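Local coordinates for DNR protein (Pseudomonas aeruginosa, PDB 2Z69) that probably acts as a DNA-binding regulator of transcription that senses nitric oxide, of which this chain is the sensor domain, at residues Gln15-Phe20 with Phe56-Ser61; Ala33-Val38 with Gln110-Ser115; Tyr45-Gly50 with Ala101-Val106; Gly50-Ala55 with Thr96-Ala101. All blocks are in the same frame, centred on the assembly; numbering follows the deposited sequence.

Interaction 1: residues Gln15-Phe20 with Phe56-Ser61; sequences QSHHLF and FYYLIS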
loop_
_atom_site.group_PDB
_atom_site.type_symbol
_atom_site.label_atom_id
_atom_site.label_comp_id
_atom_site.label_asym_id
_atom_site.label_seq_id
_atom_site.Cartn_x
_atom_site.Cartn_y
_atom_site.Cartn_z
ATOM N N GLN B 15 13.729 -17.631 3.636
ATOM C CA GLN B 15 13.423 -16.923 4.867
ATOM C C GLN B 15 14.275 -15.654 4.996
ATOM O O GLN B 15 13.909 -14.721 5.709
ATOM C CB GLN B 15 13.571 -17.853 6.090
ATOM C CG GLN B 15 12.901 -17.338 7.352
ATOM C CD GLN B 15 11.371 -17.466 7.347
ATOM O OE1 GLN B 15 10.820 -18.520 7.690
ATOM N NE2 GLN B 15 10.682 -16.377 7.004
ATOM N N SER B 16 15.397 -15.606 4.283
ATOM C CA SER B 16 16.284 -14.429 4.328
ATOM C C SER B 16 15.678 -13.227 3.606
ATOM O O SER B 16 15.901 -12.076 3.983
ATOM C CB SER B 16 17.663 -14.753 3.739
ATOM O OG SER B 16 17.545 -15.416 2.494
ATOM N N HIS B 17 14.905 -13.513 2.576
ATOM C CA HIS B 17 14.341 -12.503 1.710
ATOM C C HIS B 17 13.152 -11.764 2.339
ATOM O O HIS B 17 12.231 -12.399 2.854
ATOM C CB HIS B 17 13.903 -13.170 0.402
ATOM C CG HIS B 17 13.536 -12.195 -0.664
ATOM N ND1 HIS B 17 12.352 -11.497 -0.651
ATOM C CD2 HIS B 17 14.210 -11.778 -1.758
ATOM C CE1 HIS B 17 12.306 -10.689 -1.695
ATOM N NE2 HIS B 17 13.419 -10.848 -2.390
ATOM N N HIS B 18 13.152 -10.432 2.254
ATOM C CA HIS B 18 12.123 -9.587 2.901
ATOM C C HIS B 18 10.651 -9.921 2.593
ATOM O O HIS B 18 9.773 -9.553 3.378
ATOM C CB HIS B 18 12.361 -8.094 2.618
ATOM C CG HIS B 18 12.186 -7.718 1.178
ATOM N ND1 HIS B 18 10.951 -7.453 0.620
ATOM C CD2 HIS B 18 13.087 -7.595 0.170
ATOM C CE1 HIS B 18 11.101 -7.181 -0.667
ATOM N NE2 HIS B 18 12.389 -7.245 -0.960
ATOM N N LEU B 19 10.368 -10.596 1.471
ATOM C CA LEU B 19 8.965 -10.927 1.122
ATOM C C LEU B 19 8.400 -12.114 1.896
ATOM O O LEU B 19 7.167 -12.286 1.993
ATOM C CB LEU B 19 8.799 -11.162 -0.389
ATOM C CG LEU B 19 8.662 -9.892 -1.229
ATOM C CD1 LEU B 19 8.331 -10.214 -2.666
ATOM C CD2 LEU B 19 7.632 -8.926 -0.639
ATOM N N PHE B 20 9.310 -12.927 2.434
ATOM C CA PHE B 20 8.972 -14.186 3.080
ATOM C C PHE B 20 9.437 -14.187 4.525
ATOM O O PHE B 20 9.020 -15.035 5.301
ATOM C CB PHE B 20 9.592 -15.383 2.326
ATOM C CG PHE B 20 9.365 -15.349 0.847
ATOM C CD1 PHE B 20 10.319 -14.797 -0.004
ATOM C CD2 PHE B 20 8.192 -15.834 0.307
ATOM C CE1 PHE B 20 10.106 -14.755 -1.396
ATOM C CE2 PHE B 20 7.964 -15.774 -1.063
ATOM C CZ PHE B 20 8.931 -15.244 -1.914
ATOM N N PHE B 56 4.091 -14.410 -8.943
ATOM C CA PHE B 56 5.413 -13.785 -8.945
ATOM C C PHE B 56 6.475 -14.875 -8.738
ATOM O O PHE B 56 6.119 -16.027 -8.476
ATOM C CB PHE B 56 5.523 -12.695 -7.881
ATOM C CG PHE B 56 5.461 -13.202 -6.485
ATOM C CD1 PHE B 56 4.235 -13.590 -5.917
ATOM C CD2 PHE B 56 6.612 -13.246 -5.696
ATOM C CE1 PHE B 56 4.166 -14.047 -4.609
ATOM C CE2 PHE B 56 6.559 -13.713 -4.379
ATOM C CZ PHE B 56 5.336 -14.097 -3.828
ATOM N N TYR B 57 7.748 -14.489 -8.853
ATOM C CA TYR B 57 8.854 -15.420 -8.998
ATOM C C TYR B 57 9.987 -15.143 -8.002
ATOM O O TYR B 57 10.293 -14.002 -7.688
ATOM C CB TYR B 57 9.394 -15.368 -10.420
ATOM C CG TYR B 57 8.372 -15.878 -11.396
ATOM C CD1 TYR B 57 7.321 -15.064 -11.837
ATOM C CD2 TYR B 57 8.408 -17.207 -11.810
ATOM C CE1 TYR B 57 6.331 -15.584 -12.707
ATOM C CE2 TYR B 57 7.435 -17.722 -12.636
ATOM C CZ TYR B 57 6.425 -16.907 -13.103
ATOM O OH TYR B 57 5.481 -17.479 -13.956
ATOM N N TYR B 58 10.564 -16.217 -7.474
ATOM C CA TYR B 58 11.857 -16.127 -6.821
ATOM C C TYR B 58 12.889 -16.786 -7.737
ATOM O O TYR B 58 12.691 -17.922 -8.199
ATOM C CB TYR B 58 11.797 -16.831 -5.487
ATOM C CG TYR B 58 13.098 -16.866 -4.741
ATOM C CD1 TYR B 58 13.928 -17.976 -4.851
ATOM C CD2 TYR B 58 13.497 -15.801 -3.945
ATOM C CE1 TYR B 58 15.120 -18.056 -4.187
ATOM C CE2 TYR B 58 14.721 -15.868 -3.233
ATOM C CZ TYR B 58 15.512 -17.012 -3.380
ATOM O OH TYR B 58 16.698 -17.144 -2.764
ATOM N N LEU B 59 13.981 -16.078 -8.004
ATOM C CA LEU B 59 15.030 -16.593 -8.895
ATOM C C LEU B 59 16.063 -17.382 -8.079
ATOM O O LEU B 59 16.901 -16.815 -7.364
ATOM C CB LEU B 59 15.685 -15.416 -9.678
ATOM C CG LEU B 59 16.676 -15.676 -10.807
ATOM C CD1 LEU B 59 16.150 -16.667 -11.815
ATOM C CD2 LEU B 59 17.062 -14.350 -11.477
ATOM N N ILE B 60 15.999 -18.708 -8.180
ATOM C CA ILE B 60 16.919 -19.552 -7.417
ATOM C C ILE B 60 18.318 -19.373 -8.015
ATOM O O ILE B 60 19.247 -19.021 -7.314
ATOM C CB ILE B 60 16.501 -21.044 -7.414
ATOM C CG1 ILE B 60 15.082 -21.219 -6.837
ATOM C CG2 ILE B 60 17.538 -21.906 -6.672
ATOM C CD1 ILE B 60 14.326 -22.367 -7.528
ATOM N N SER B 61 18.436 -19.553 -9.335
ATOM C CA SER B 61 19.752 -19.509 -9.980
ATOM C C SER B 61 19.532 -18.895 -11.333
ATOM O O SER B 61 18.461 -19.075 -11.940
ATOM C CB SER B 61 20.338 -20.924 -10.125
ATOM O OG SER B 61 19.549 -21.716 -11.021
#
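An aromatic cluster in the core of the sensor domain joins F20, in the loop 15-20, to F56 and Y58 on strand 55-59. No hydrogen bond crosses between the two segments, so the contact rests on apolar packing. F20 and F56 come from opposite directions. F20 CZ reaches the edge of the F56 ring, near its plane, at 3.7 Å from F56 CE2. The other flank of F20 is looser, with CE1 4.4 Å from Y58 CD2. F56 points its CB toward the loop, and with CG between its backbone N and carbonyl carbon (chi1 67°) its CE2 edge meets F20. L19 adds a methyl, CD1, 4.3 Å from F56 CE2. H17 CD2 comes to the edge of the Y58 ring, 4.4 Å from Y58 CE2.

The loop holds its own shape. The backbone N of L19 donates to ND1 of H17 at 3.0 Å, with an angle of 169° at the hydrogen. This bond helps hold the buried imidazole in its rotation. F20 N also bonds to H17 O at 3.0 Å, which closes a type I beta turn.

F114 meets both phenylalanine rings, and Y119 sets its ring edge-to-face with F56. F20 also reaches L28 and L31 of helix 25-33. The contact packs the loop between two N-terminal helices against the beta barrel, within a domain of the cyclic nucleotide-binding fold.

Interaction 2: residues Ala33-Val38 with Gln110-Ser115; sequences ASSDLV and QLFRFS
Strands 36-40 and 109-115 pair here as antiparallel neighbours, at one side of a four-stranded sheet of the barrel. D36 with R113 and V38 with L111 are hydrogen-bonded pairs, and L37 with F112 between them is a non-hydrogen-bonded pair. The bond from R113 N to D36 O is 2.9 Å long and nearly straight. V38 and L111 exchange two bonds, each 2.8 Å between N and O.

D36 and R113 add a salt bridge on the face they share with V38. R113 NE gives its hydrogen to D36 OD2 at 3.0 Å, in the guanidinium plane and on the anti lone pair of the oxygen. The carboxylate is turned 66° from the guanidinium. A bend at chi3 (56°) brings the arginine head back over V38, whose CG2 lies over one guanidinium face, 3.5 Å from NH1. On the other face of the sheet, L37 CD1 packs 4.0 Å from F112 CE2. S35 CB lies 3.7 Å from F114 CD2.

Strand 36-40 leads on from helix 25-33, whose L32 packs on F112 and accepts a hydrogen bond from S35 OG. Strand 55-59 flanks 109-115 on its other side, and S115 caps helix 116-123.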
loop_
_atom_site.group_PDB
_atom_site.type_symbol
_atom_site.label_atom_id
_atom_site.label_comp_id
_atom_site.label_asym_id
_atom_site.label_seq_id
_atom_site.Cartn_x
_atom_site.Cartn_y
_atom_site.Cartn_z
ATOM N N ALA B 33 4.441 -25.182 -0.685
ATOM C CA ALA B 33 3.598 -26.316 -1.073
ATOM C C ALA B 33 2.757 -26.043 -2.336
ATOM O O ALA B 33 2.524 -26.949 -3.145
ATOM C CB ALA B 33 2.702 -26.747 0.113
ATOM N N SER B 34 2.318 -24.799 -2.504
ATOM C CA SER B 34 1.541 -24.397 -3.683
ATOM C C SER B 34 2.396 -23.797 -4.823
ATOM O O SER B 34 1.867 -23.430 -5.883
ATOM C CB SER B 34 0.455 -23.400 -3.282
ATOM O OG SER B 34 -0.436 -23.164 -4.361
ATOM N N SER B 35 3.703 -23.692 -4.620
ATOM C CA SER B 35 4.565 -23.169 -5.683
ATOM C C SER B 35 4.875 -24.213 -6.774
ATOM O O SER B 35 4.692 -25.394 -6.569
ATOM C CB SER B 35 5.859 -22.578 -5.100
ATOM O OG SER B 35 6.767 -23.588 -4.718
ATOM N N ASP B 36 5.328 -23.744 -7.933
ATOM C CA ASP B 36 5.832 -24.582 -9.017
ATOM C C ASP B 36 7.324 -24.328 -9.185
ATOM O O ASP B 36 7.778 -23.203 -9.108
ATOM C CB ASP B 36 5.165 -24.200 -10.342
ATOM C CG ASP B 36 3.658 -24.386 -10.318
ATOM O OD1 ASP B 36 3.198 -25.429 -9.795
ATOM O OD2 ASP B 36 2.944 -23.500 -10.853
ATOM N N LEU B 37 8.081 -25.375 -9.458
ATOM C CA LEU B 37 9.456 -25.221 -9.884
ATOM C C LEU B 37 9.514 -24.980 -11.400
ATOM O O LEU B 37 8.837 -25.685 -12.191
ATOM C CB LEU B 37 10.218 -26.492 -9.547
ATOM C CG LEU B 37 11.705 -26.407 -9.817
ATOM C CD1 LEU B 37 12.334 -25.427 -8.869
ATOM C CD2 LEU B 37 12.282 -27.832 -9.663
ATOM N N VAL B 38 10.307 -23.984 -11.801
ATOM C CA VAL B 38 10.299 -23.542 -13.191
ATOM C C VAL B 38 11.718 -23.594 -13.688
ATOM O O VAL B 38 12.626 -23.031 -13.063
ATOM C CB VAL B 38 9.734 -22.083 -13.359
ATOM C CG1 VAL B 38 9.819 -21.627 -14.834
ATOM C CG2 VAL B 38 8.308 -21.986 -12.832
ATOM N N GLN B 110 16.641 -21.137 -12.913
ATOM C CA GLN B 110 15.663 -21.932 -12.215
ATOM C C GLN B 110 14.911 -21.028 -11.249
ATOM O O GLN B 110 15.514 -20.200 -10.571
ATOM C CB GLN B 110 16.325 -23.117 -11.466
ATOM C CG GLN B 110 15.295 -24.092 -10.942
ATOM C CD GLN B 110 15.891 -25.367 -10.375
ATOM O OE1 GLN B 110 16.659 -25.320 -9.431
ATOM N NE2 GLN B 110 15.521 -26.512 -10.944
ATOM N N LEU B 111 13.595 -21.210 -11.175
ATOM C CA LEU B 111 12.752 -20.340 -10.348
ATOM C C LEU B 111 11.732 -21.101 -9.548
ATOM O O LEU B 111 11.443 -22.255 -9.868
ATOM C CB LEU B 111 12.014 -19.291 -11.200
ATOM C CG LEU B 111 12.884 -18.588 -12.242
ATOM C CD1 LEU B 111 12.431 -19.094 -13.621
ATOM C CD2 LEU B 111 12.710 -17.109 -12.189
ATOM N N PHE B 112 11.205 -20.436 -8.507
ATOM C CA PHE B 112 9.970 -20.802 -7.842
ATOM C C PHE B 112 8.915 -19.851 -8.349
ATOM O O PHE B 112 9.144 -18.650 -8.346
ATOM C CB PHE B 112 10.105 -20.586 -6.338
ATOM C CG PHE B 112 10.883 -21.652 -5.634
ATOM C CD1 PHE B 112 11.838 -21.306 -4.686
ATOM C CD2 PHE B 112 10.643 -23.003 -5.896
ATOM C CE1 PHE B 112 12.563 -22.280 -3.993
ATOM C CE2 PHE B 112 11.355 -24.001 -5.207
ATOM C CZ PHE B 112 12.317 -23.636 -4.244
ATOM N N ARG B 113 7.778 -20.366 -8.804
ATOM C CA ARG B 113 6.639 -19.530 -9.199
ATOM C C ARG B 113 5.631 -19.579 -8.076
ATOM O O ARG B 113 5.064 -20.647 -7.809
ATOM C CB ARG B 113 5.960 -20.090 -10.441
ATOM C CG ARG B 113 4.543 -19.577 -10.669
ATOM C CD ARG B 113 4.023 -19.812 -12.123
ATOM N NE ARG B 113 4.111 -21.216 -12.462
ATOM C CZ ARG B 113 4.754 -21.734 -13.502
ATOM N NH1 ARG B 113 5.371 -20.973 -14.405
ATOM N NH2 ARG B 113 4.744 -23.043 -13.646
ATOM N N PHE B 114 5.392 -18.454 -7.414
ATOM C CA PHE B 114 4.410 -18.410 -6.337
ATOM C C PHE B 114 3.113 -17.794 -6.827
ATOM O O PHE B 114 3.130 -16.782 -7.506
ATOM C CB PHE B 114 4.944 -17.571 -5.202
ATOM C CG PHE B 114 6.181 -18.112 -4.576
ATOM C CD1 PHE B 114 7.418 -17.573 -4.872
ATOM C CD2 PHE B 114 6.118 -19.141 -3.672
ATOM C CE1 PHE B 114 8.558 -18.046 -4.270
ATOM C CE2 PHE B 114 7.266 -19.621 -3.079
ATOM C CZ PHE B 114 8.484 -19.067 -3.386
ATOM N N SER B 115 1.985 -18.403 -6.489
ATOM C CA SER B 115 0.672 -17.850 -6.778
ATOM C C SER B 115 0.425 -16.552 -6.004
ATOM O O SER B 115 0.673 -16.482 -4.782
ATOM C CB SER B 115 -0.386 -18.884 -6.367
ATOM O OG SER B 115 -1.679 -18.346 -6.418
HETATM O O HOH W 1 2.367 -21.529 -8.409
#

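Interaction 3: residues Tyr45-Gly50 with Ala101-Val106; sequences YVFRQG and ATAQAV
V46 and F47 both bond to A103 through the backbone: V46 N donates to A103 O at 2.7 Å, and A103 N donates to F47 O at 2.9 Å. This is a classic beta bulge. Y45 pairs with Q104 just before it, and the register shifts by one at the bulge.

Polar bonds continue beyond the bulge. The backbone N of Q49 donates to T102 OG1 at 3.1 Å. That hydroxyl donates to a water at 2.7 Å, which gives a proton to Q49 OE1. T102 OG1 thus holds the backbone and, through the water, the side chain of Q49.

Rings and methyls pack on both sides of the strands. A103 CB sits over one face of the F47 ring, 3.8 Å from its centroid and 15° off the normal, in a CH-pi contact. With chi1 at 52°, F47 CG is tucked over its own backbone, which lays the ring across this methyl. The carbonyl O of A101 meets the ring edge, in plane. Y45 CD2 lies 3.4 Å from T102 CG2. The Q104 amide lies above the Y45 ring plane, displaced past its CE2-CZ side, with the two planes 13° apart.

F47 stacks on Y99 and also touches L151 of the second subunit. A bulged antiparallel pair at one side of a four-stranded sheet fits the beta barrel of the cyclic nucleotide-binding fold.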
loop_
_atom_site.group_PDB
_atom_site.type_symbol
_atom_site.label_atom_id
_atom_site.label_comp_id
_atom_site.label_asym_id
_atom_site.label_seq_id
_atom_site.Cartn_x
_atom_site.Cartn_y
_atom_site.Cartn_z
ATOM N N TYR B 45 11.134 -17.493 -22.046
ATOM C CA TYR B 45 10.331 -16.522 -21.335
ATOM C C TYR B 45 9.844 -17.015 -19.993
ATOM O O TYR B 45 9.372 -18.156 -19.896
ATOM C CB TYR B 45 9.151 -16.071 -22.204
ATOM C CG TYR B 45 9.665 -15.325 -23.407
ATOM C CD1 TYR B 45 9.806 -15.975 -24.628
ATOM C CD2 TYR B 45 10.132 -14.017 -23.282
ATOM C CE1 TYR B 45 10.331 -15.301 -25.762
ATOM C CE2 TYR B 45 10.651 -13.323 -24.386
ATOM C CZ TYR B 45 10.750 -13.971 -25.618
ATOM O OH TYR B 45 11.280 -13.322 -26.688
ATOM N N VAL B 46 9.950 -16.174 -18.957
ATOM C CA VAL B 46 9.292 -16.497 -17.674
ATOM C C VAL B 46 7.783 -16.140 -17.820
ATOM O O VAL B 46 6.926 -16.901 -17.449
ATOM C CB VAL B 46 9.820 -15.720 -16.511
ATOM C CG1 VAL B 46 9.270 -16.320 -15.213
ATOM C CG2 VAL B 46 11.374 -15.732 -16.477
ATOM N N PHE B 47 7.498 -14.954 -18.361
ATOM C CA PHE B 47 6.152 -14.592 -18.756
ATOM C C PHE B 47 6.289 -13.526 -19.842
ATOM O O PHE B 47 7.388 -12.959 -20.021
ATOM C CB PHE B 47 5.337 -14.087 -17.569
ATOM C CG PHE B 47 6.011 -12.974 -16.763
ATOM C CD1 PHE B 47 6.583 -13.245 -15.546
ATOM C CD2 PHE B 47 5.990 -11.643 -17.207
ATOM C CE1 PHE B 47 7.162 -12.173 -14.756
ATOM C CE2 PHE B 47 6.556 -10.619 -16.461
ATOM C CZ PHE B 47 7.143 -10.900 -15.222
ATOM N N ARG B 48 5.212 -13.343 -20.600
ATOM C CA ARG B 48 5.141 -12.364 -21.694
ATOM C C ARG B 48 4.154 -11.233 -21.358
ATOM O O ARG B 48 3.150 -11.463 -20.698
ATOM C CB ARG B 48 4.741 -13.040 -23.018
ATOM C CG ARG B 48 5.650 -14.240 -23.399
ATOM C CD ARG B 48 5.026 -15.076 -24.564
ATOM N NE ARG B 48 5.912 -16.210 -24.896
ATOM C CZ ARG B 48 5.969 -17.304 -24.154
ATOM N NH1 ARG B 48 5.177 -17.401 -23.089
ATOM N NH2 ARG B 48 6.766 -18.309 -24.497
ATOM N N GLN B 49 4.461 -10.019 -21.817
ATOM C CA GLN B 49 3.614 -8.893 -21.586
ATOM C C GLN B 49 2.237 -9.251 -22.161
ATOM O O GLN B 49 2.158 -9.813 -23.239
ATOM C CB GLN B 49 4.191 -7.639 -22.245
ATOM C CG GLN B 49 3.183 -6.410 -22.261
ATOM C CD GLN B 49 3.840 -5.126 -22.709
ATOM O OE1 GLN B 49 5.074 -5.051 -22.813
ATOM N NE2 GLN B 49 3.023 -4.091 -22.968
ATOM N N GLY B 50 1.177 -8.969 -21.396
ATOM C CA GLY B 50 -0.206 -9.139 -21.864
ATOM C C GLY B 50 -0.802 -10.480 -21.473
ATOM O O GLY B 50 -1.966 -10.726 -21.692
ATOM N N ALA B 101 4.865 -6.218 -18.692
ATOM C CA ALA B 101 6.199 -6.373 -19.293
ATOM C C ALA B 101 6.476 -7.862 -19.505
ATOM O O ALA B 101 5.723 -8.696 -19.008
ATOM C CB ALA B 101 7.284 -5.772 -18.371
ATOM N N THR B 102 7.580 -8.176 -20.191
ATOM C CA THR B 102 8.021 -9.552 -20.481
ATOM C C THR B 102 9.255 -9.793 -19.646
ATOM O O THR B 102 10.041 -8.884 -19.447
ATOM C CB THR B 102 8.430 -9.637 -21.985
ATOM O OG1 THR B 102 7.285 -9.363 -22.804
ATOM C CG2 THR B 102 9.027 -10.949 -22.370
ATOM N N ALA B 103 9.431 -11.022 -19.177
ATOM C CA ALA B 103 10.606 -11.411 -18.373
ATOM C C ALA B 103 11.227 -12.573 -19.124
ATOM O O ALA B 103 10.523 -13.539 -19.451
ATOM C CB ALA B 103 10.184 -11.851 -16.997
ATOM N N GLN B 104 12.526 -12.469 -19.410
ATOM C CA GLN B 104 13.237 -13.444 -20.241
ATOM C C GLN B 104 14.523 -13.840 -19.556
ATOM O O GLN B 104 15.257 -12.981 -19.081
ATOM C CB GLN B 104 13.576 -12.844 -21.625
ATOM C CG GLN B 104 14.153 -13.864 -22.653
ATOM C CD GLN B 104 14.380 -13.249 -24.047
ATOM O OE1 GLN B 104 14.298 -13.922 -25.076
ATOM N NE2 GLN B 104 14.629 -11.989 -24.072
ATOM N N ALA B 105 14.830 -15.125 -19.533
ATOM C CA ALA B 105 16.076 -15.592 -18.946
ATOM C C ALA B 105 17.213 -15.209 -19.885
ATOM O O ALA B 105 17.119 -15.412 -21.097
ATOM C CB ALA B 105 16.032 -17.097 -18.750
ATOM N N VAL B 106 18.263 -14.612 -19.345
ATOM C CA VAL B 106 19.439 -14.312 -20.152
ATOM C C VAL B 106 20.544 -15.395 -20.013
ATOM O O VAL B 106 21.498 -15.363 -20.765
ATOM C CB VAL B 106 20.017 -12.930 -19.868
ATOM C CG1 VAL B 106 18.903 -11.872 -19.778
ATOM C CG2 VAL B 106 20.789 -12.960 -18.628
HETATM O O HOH W 2 7.276 -6.808 -23.572
#

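Interaction 4: residues Gly50-Ala55 with Thr96-Ala101; sequences GEPAHA and TPNYVA
The touching parts of the two backbones, 50-55 and 97-99, run at 93° to each other and meet in a single bridge, P52 with N98. Three backbone bonds fasten this crossing. G50 N donates to Y99 O at 2.8 Å, Y99 N to E51 O at 2.8 Å, and A53 N to P97 O at 2.9 Å. The last is nearly straight (173°) and uses a lone pair of the P97 carbonyl.

Y99 carries most of the side-chain contact. A53 CB sits over the centre of its ring, 3.6 Å from the centroid, a CH-pi contact. The phenol OH donates to A55 O at 2.6 Å, with the oxygen at the ring edge. A water also donates to Y99 OH and P52 O and accepts from H54 N at 2.8 Å. These bonds hold the tyrosine at both its backbone and its hydroxyl. N98 turns its CG beside its own backbone N (chi1 -61°), which sets CG against the G50 carbonyl and brings ND2 to 3.3 Å from P52 CA.

E51 forms a salt bridge with R48. V100 and A101 pack on L151 of the second subunit. The two loops join strand 45-47 to strand 55-59, and strand 86-87 to strand 102-105.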
loop_
_atom_site.group_PDB
_atom_site.type_symbol
_atom_site.label_atom_id
_atom_site.label_comp_id
_atom_site.label_asym_id
_atom_site.label_seq_id
_atom_site.Cartn_x
_atom_site.Cartn_y
_atom_site.Cartn_z
ATOM N N GLY B 50 1.177 -8.969 -21.396
ATOM C CA GLY B 50 -0.206 -9.139 -21.864
ATOM C C GLY B 50 -0.802 -10.480 -21.473
ATOM O O GLY B 50 -1.966 -10.726 -21.692
ATOM N N GLU B 51 0.009 -11.347 -20.898
ATOM C CA GLU B 51 -0.470 -12.585 -20.336
ATOM C C GLU B 51 -1.051 -12.337 -18.972
ATOM O O GLU B 51 -0.562 -11.461 -18.259
ATOM C CB GLU B 51 0.698 -13.567 -20.182
ATOM C CG GLU B 51 1.031 -14.243 -21.476
ATOM C CD GLU B 51 2.236 -15.189 -21.345
ATOM O OE1 GLU B 51 3.002 -15.153 -20.341
ATOM O OE2 GLU B 51 2.398 -15.979 -22.285
ATOM N N PRO B 52 -2.049 -13.157 -18.570
ATOM C CA PRO B 52 -2.677 -13.015 -17.252
ATOM C C PRO B 52 -1.667 -13.081 -16.112
ATOM O O PRO B 52 -0.877 -14.016 -16.044
ATOM C CB PRO B 52 -3.680 -14.187 -17.217
ATOM C CG PRO B 52 -3.983 -14.428 -18.649
ATOM C CD PRO B 52 -2.663 -14.263 -19.331
ATOM N N ALA B 53 -1.656 -12.078 -15.239
ATOM C CA ALA B 53 -0.616 -12.061 -14.201
ATOM C C ALA B 53 -1.167 -12.690 -12.947
ATOM O O ALA B 53 -1.887 -12.028 -12.202
ATOM C CB ALA B 53 -0.157 -10.644 -13.912
ATOM N N HIS B 54 -0.859 -13.960 -12.724
ATOM C CA HIS B 54 -1.328 -14.678 -11.522
ATOM C C HIS B 54 -0.209 -15.073 -10.548
ATOM O O HIS B 54 -0.488 -15.605 -9.493
ATOM C CB HIS B 54 -2.086 -15.966 -11.915
ATOM C CG HIS B 54 -3.327 -15.725 -12.708
ATOM N ND1 HIS B 54 -4.258 -14.778 -12.358
ATOM C CD2 HIS B 54 -3.806 -16.334 -13.819
ATOM C CE1 HIS B 54 -5.254 -14.800 -13.226
ATOM N NE2 HIS B 54 -5.006 -15.737 -14.119
ATOM N N ALA B 55 1.049 -14.827 -10.888
ATOM C CA ALA B 55 2.142 -15.336 -10.064
ATOM C C ALA B 55 3.317 -14.379 -10.024
ATOM O O ALA B 55 3.494 -13.594 -10.946
ATOM C CB ALA B 55 2.594 -16.673 -10.590
ATOM N N THR B 96 -4.537 -4.248 -12.406
ATOM C CA THR B 96 -4.354 -4.646 -13.798
ATOM C C THR B 96 -4.292 -6.173 -13.912
ATOM O O THR B 96 -3.579 -6.816 -13.153
ATOM C CB THR B 96 -3.116 -3.959 -14.453
ATOM O OG1 THR B 96 -3.479 -3.461 -15.737
ATOM C CG2 THR B 96 -1.987 -4.908 -14.649
ATOM N N PRO B 97 -5.075 -6.745 -14.843
ATOM C CA PRO B 97 -5.163 -8.191 -15.020
ATOM C C PRO B 97 -3.881 -8.871 -15.555
ATOM O O PRO B 97 -3.609 -9.987 -15.159
ATOM C CB PRO B 97 -6.301 -8.345 -16.038
ATOM C CG PRO B 97 -6.296 -7.070 -16.794
ATOM C CD PRO B 97 -5.964 -6.026 -15.778
ATOM N N ASN B 98 -3.146 -8.198 -16.444
ATOM C CA ASN B 98 -2.085 -8.796 -17.237
ATOM C C ASN B 98 -0.701 -8.232 -16.935
ATOM O O ASN B 98 -0.577 -7.030 -16.674
ATOM C CB ASN B 98 -2.349 -8.573 -18.735
ATOM C CG ASN B 98 -3.650 -9.194 -19.208
ATOM O OD1 ASN B 98 -4.309 -8.674 -20.115
ATOM N ND2 ASN B 98 -4.023 -10.309 -18.608
ATOM N N TYR B 99 0.334 -9.088 -17.032
ATOM C CA TYR B 99 1.720 -8.626 -16.999
ATOM C C TYR B 99 1.890 -7.426 -17.921
ATOM O O TYR B 99 1.502 -7.474 -19.084
ATOM C CB TYR B 99 2.705 -9.743 -17.401
ATOM C CG TYR B 99 2.792 -10.834 -16.354
ATOM C CD1 TYR B 99 3.379 -10.595 -15.122
ATOM C CD2 TYR B 99 2.278 -12.103 -16.612
ATOM C CE1 TYR B 99 3.431 -11.607 -14.136
ATOM C CE2 TYR B 99 2.321 -13.102 -15.670
ATOM C CZ TYR B 99 2.904 -12.856 -14.434
ATOM O OH TYR B 99 2.947 -13.894 -13.498
ATOM N N VAL B 100 2.461 -6.354 -17.389
ATOM C CA VAL B 100 2.723 -5.125 -18.149
ATOM C C VAL B 100 4.131 -5.108 -18.784
ATOM O O VAL B 100 4.548 -4.082 -19.311
ATOM C CB VAL B 100 2.613 -3.903 -17.206
ATOM C CG1 VAL B 100 1.191 -3.721 -16.717
ATOM C CG2 VAL B 100 3.532 -4.106 -16.011
ATOM N N ALA B 101 4.865 -6.218 -18.692
ATOM C CA ALA B 101 6.199 -6.373 -19.293
ATOM C C ALA B 101 6.476 -7.862 -19.505
ATOM O O ALA B 101 5.723 -8.696 -19.008
ATOM C CB ALA B 101 7.284 -5.772 -18.371
HETATM O O HOH W 3 0.630 -15.886 -14.028
#

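In the fold
Interactions 1 and 2 share one four-stranded sheet, where strands 55-59 and 109-115 are neighbours. Their centres are about 10 Å apart. Interaction 3 lies in the other sheet, about 16 Å from interaction 2. Interaction 4 joins the loops beside it, about 10 Å from interaction 3, and the two share G50 and A101. Along the chain, the segments of interactions 2, 3 and 4 lie one within another: 33-38, 45-50 and 50-55 pair in reverse order with 96-101, 101-106 and 110-115. Interaction 1 crosses all three. Y57 of strand 55-59 packs on V46 and F47, which brings the two sheets together, and on Y99 of the loop. Interactions 3 and 4 both reach the second subunit.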